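Local coordinates for enterobactin synthetase component F-related protein (Vibrio cholerae serotype O1, PDB 4OXI) that probably activates glycine with ATP as glycyl-adenylate, an adenylation step in a lipopolysaccharide modification pathway that gives resistance to antimicrobial peptides, at residues A[254-259]-A[302-307]. Sequence-based numbering, arbitrary orientation.
Sequences AQDRVG and QLTVWL
The hydroxyl of Thr304 works in both directions at once: OG1 donates to Asp256 OD1 at 2.8 Å, on the anti side of the carboxylate, and accepts from Arg257 N, also at 2.8 Å. Threonine suits the place because a hydroxyl can serve carboxylate and amide together; chi1 of 62° turns OG1 to the segment 254-259. The carboxylate of Asp256 is itself steadied through OD2, by a salt bridge to Arg331 and a hydrogen bond from Asn253 N.

The carbonyl of the same Arg257 takes two donors at its O, Thr304 N at 3.0 Å in the carbonyl plane and Val305 N at 3.1 Å. Gly259 N then meets Val305 O at 2.9 Å, nearly straight (173°). These bonds set Val258 beside Val305 in a single parallel bridge, joining the edge strands 257-260 and 305-308 of two sheets in the AMP-binding domain; the chain between them forms helix 268-279, strand 282-285, which pairs with 257-260, and helix 294-301.

On one side the two beta-branched valines run side by side, Val258 CG2 4.1 Å from Val305 CB; compact and suited to extended strands, they pack against Ser276 and Tyr275 of helix 268-279. At Gly259 the bare CA lets Leu303 CD1 come within 3.7 Å, the same methyl lying in plane at the edge of the Trp306 ring. The extended Arg257 chain passes Gln302 O, its CD 3.6 Å away, before NH1 hydrogen-bonds to His301 O.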
ATOM      1  N   ALA A 254       1.383  -9.710 -22.198  1.00 30.03           N
ATOM      2  CA  ALA A 254       2.760  -9.998 -21.824  1.00 29.10           C
ATOM      3  C   ALA A 254       3.776  -8.986 -22.345  1.00 33.51           C
ATOM      4  O   ALA A 254       4.945  -9.037 -21.958  1.00 32.73           O
ATOM      5  CB  ALA A 254       3.150 -11.414 -22.280  1.00 32.12           C
ATOM      6  N   GLN A 255       3.363  -8.077 -23.225  1.00 31.03           N
ATOM      7  CA  GLN A 255       4.313  -7.092 -23.738  1.00 31.44           C
ATOM      8  C   GLN A 255       4.303  -5.838 -22.879  1.00 30.64           C
ATOM      9  O   GLN A 255       5.095  -4.921 -23.099  1.00 29.05           O
ATOM     10  CB  GLN A 255       4.022  -6.741 -25.206  1.00 30.90           C
ATOM     11  CG  GLN A 255       3.918  -7.957 -26.117  1.00 39.55           C
ATOM     12  CD  GLN A 255       4.942  -9.025 -25.783  1.00 42.19           C
ATOM     13  OE1 GLN A 255       6.135  -8.740 -25.642  1.00 45.64           O
ATOM     14  NE2 GLN A 255       4.481 -10.262 -25.645  1.00 40.45           N
ATOM     15  N   ASP A 256       3.405  -5.798 -21.897  1.00 27.64           N
ATOM     16  CA  ASP A 256       3.289  -4.625 -21.039  1.00 28.03           C
ATOM     17  C   ASP A 256       4.461  -4.536 -20.049  1.00 26.67           C
ATOM     18  O   ASP A 256       5.043  -5.559 -19.668  1.00 24.31           O
ATOM     19  CB  ASP A 256       1.947  -4.632 -20.298  1.00 26.66           C
ATOM     20  CG  ASP A 256       0.791  -4.079 -21.156  1.00 30.02           C
ATOM     21  OD1 ASP A 256       0.942  -2.970 -21.707  1.00 30.17           O
ATOM     22  OD2 ASP A 256      -0.270  -4.741 -21.273  1.00 31.24           O
ATOM     23  N   ARG A 257       4.809  -3.306 -19.667  1.00 22.27           N
ATOM     24  CA  ARG A 257       5.857  -3.043 -18.681  1.00 22.26           C
ATOM     25  C   ARG A 257       5.244  -2.246 -17.557  1.00 22.96           C
ATOM     26  O   ARG A 257       4.784  -1.124 -17.763  1.00 20.46           O
ATOM     27  CB  ARG A 257       7.001  -2.236 -19.298  1.00 25.69           C
ATOM     28  CG  ARG A 257       7.733  -2.971 -20.416  1.00 26.51           C
ATOM     29  CD  ARG A 257       8.906  -2.145 -20.933  1.00 27.10           C
ATOM     30  NE  ARG A 257       9.719  -2.915 -21.866  1.00 31.91           N
ATOM     31  CZ  ARG A 257      10.946  -2.574 -22.246  1.00 35.45           C
ATOM     32  NH1 ARG A 257      11.522  -1.467 -21.777  1.00 34.15           N
ATOM     33  NH2 ARG A 257      11.596  -3.343 -23.095  1.00 32.13           N
ATOM     34  N   VAL A 258       5.225  -2.838 -16.370  1.00 21.68           N
ATOM     35  CA  VAL A 258       4.495  -2.276 -15.256  1.00 19.32           C
ATOM     36  C   VAL A 258       5.428  -1.631 -14.246  1.00 19.65           C
ATOM     37  O   VAL A 258       6.381  -2.258 -13.774  1.00 21.33           O
ATOM     38  CB  VAL A 258       3.678  -3.362 -14.556  1.00 23.69           C
ATOM     39  CG1 VAL A 258       2.907  -2.771 -13.383  1.00 21.33           C
ATOM     40  CG2 VAL A 258       2.731  -4.010 -15.558  1.00 23.08           C
ATOM     41  N   GLY A 259       5.171  -0.367 -13.928  1.00 21.29           N
ATOM     42  CA  GLY A 259       5.967   0.310 -12.923  1.00 19.62           C
ATOM     43  C   GLY A 259       5.690  -0.266 -11.543  1.00 22.12           C
ATOM     44  O   GLY A 259       4.570  -0.696 -11.250  1.00 21.42           O
ATOM     45  N   GLN A 302      10.363   2.985 -21.042  1.00 24.19           N
ATOM     46  CA  GLN A 302       9.186   2.813 -21.884  1.00 27.39           C
ATOM     47  C   GLN A 302       8.082   2.042 -21.145  1.00 24.29           C
ATOM     48  O   GLN A 302       7.528   1.084 -21.675  1.00 24.96           O
ATOM     49  CB  GLN A 302       9.567   2.081 -23.184  1.00 25.07           C
ATOM     50  CG  GLN A 302      10.495   2.908 -24.103  1.00 30.72           C
ATOM     51  CD  GLN A 302       9.795   4.152 -24.648  1.00 38.05           C
ATOM     52  OE1 GLN A 302       8.941   4.056 -25.534  1.00 43.31           O
ATOM     53  NE2 GLN A 302      10.132   5.322 -24.099  1.00 36.13           N
ATOM     54  N   LEU A 303       7.776   2.452 -19.920  1.00 25.02           N
ATOM     55  CA  LEU A 303       6.705   1.809 -19.157  1.00 26.52           C
ATOM     56  C   LEU A 303       5.374   2.005 -19.860  1.00 23.34           C
ATOM     57  O   LEU A 303       5.110   3.071 -20.408  1.00 21.70           O
ATOM     58  CB  LEU A 303       6.616   2.393 -17.749  1.00 20.94           C
ATOM     59  CG  LEU A 303       7.859   2.199 -16.876  1.00 22.20           C
ATOM     60  CD1 LEU A 303       7.531   2.499 -15.413  1.00 16.90           C
ATOM     61  CD2 LEU A 303       8.426   0.792 -17.013  1.00 19.86           C
ATOM     62  N   THR A 304       4.533   0.977 -19.832  1.00 22.29           N
ATOM     63  CA  THR A 304       3.237   1.059 -20.487  1.00 24.49           C
ATOM     64  C   THR A 304       2.124   1.182 -19.454  1.00 24.81           C
ATOM     65  O   THR A 304       1.007   1.604 -19.784  1.00 25.26           O
ATOM     66  CB  THR A 304       2.981  -0.161 -21.401  1.00 25.89           C
ATOM     67  OG1 THR A 304       2.978  -1.356 -20.611  1.00 23.42           O
ATOM     68  CG2 THR A 304       4.071  -0.278 -22.465  1.00 20.22           C
ATOM     69  N   VAL A 305       2.432   0.829 -18.203  1.00 22.77           N
ATOM     70  CA  VAL A 305       1.442   0.853 -17.113  1.00 20.31           C
ATOM     71  C   VAL A 305       2.029   1.492 -15.847  1.00 19.50           C
ATOM     72  O   VAL A 305       3.138   1.147 -15.424  1.00 22.49           O
ATOM     73  CB  VAL A 305       0.933  -0.587 -16.776  1.00 22.67           C
ATOM     74  CG1 VAL A 305      -0.171  -0.548 -15.733  1.00 26.56           C
ATOM     75  CG2 VAL A 305       0.421  -1.290 -18.015  1.00 24.84           C
ATOM     76  N   TRP A 306       1.273   2.404 -15.234  1.00 22.81           N
ATOM     77  CA  TRP A 306       1.738   3.142 -14.062  1.00 23.27           C
ATOM     78  C   TRP A 306       0.661   3.270 -12.984  1.00 22.97           C
ATOM     79  O   TRP A 306      -0.505   3.512 -13.296  1.00 24.18           O
ATOM     80  CB  TRP A 306       2.196   4.546 -14.475  1.00 20.47           C
ATOM     81  CG  TRP A 306       2.709   5.371 -13.322  1.00 21.40           C
ATOM     82  CD1 TRP A 306       1.994   6.248 -12.561  1.00 22.01           C
ATOM     83  CD2 TRP A 306       4.051   5.395 -12.811  1.00 23.91           C
ATOM     84  NE1 TRP A 306       2.810   6.819 -11.602  1.00 26.79           N
ATOM     85  CE2 TRP A 306       4.079   6.309 -11.736  1.00 23.70           C
ATOM     86  CE3 TRP A 306       5.233   4.722 -13.154  1.00 21.51           C
ATOM     87  CZ2 TRP A 306       5.248   6.577 -11.003  1.00 23.67           C
ATOM     88  CZ3 TRP A 306       6.397   4.993 -12.427  1.00 21.61           C
ATOM     89  CH2 TRP A 306       6.395   5.911 -11.368  1.00 22.54           C
ATOM     90  N   LEU A 307       1.057   3.109 -11.718  1.00 22.68           N
ATOM     91  CA  LEU A 307       0.171   3.377 -10.578  1.00 21.87           C
ATOM     92  C   LEU A 307       0.958   4.064  -9.470  1.00 25.52           C
ATOM     93  O   LEU A 307       2.024   3.570  -9.057  1.00 23.75           O
ATOM     94  CB  LEU A 307      -0.443   2.086 -10.032  1.00 20.34           C
ATOM     95  CG  LEU A 307      -1.160   2.224  -8.678  1.00 23.76           C
ATOM     96  CD1 LEU A 307      -2.384   3.132  -8.757  1.00 21.03           C
ATOM     97  CD2 LEU A 307      -1.580   0.876  -8.138  1.00 22.23           C
TER
HETATM   98  O   HOH W   1       3.752   1.947 -10.251  1.00 28.59           O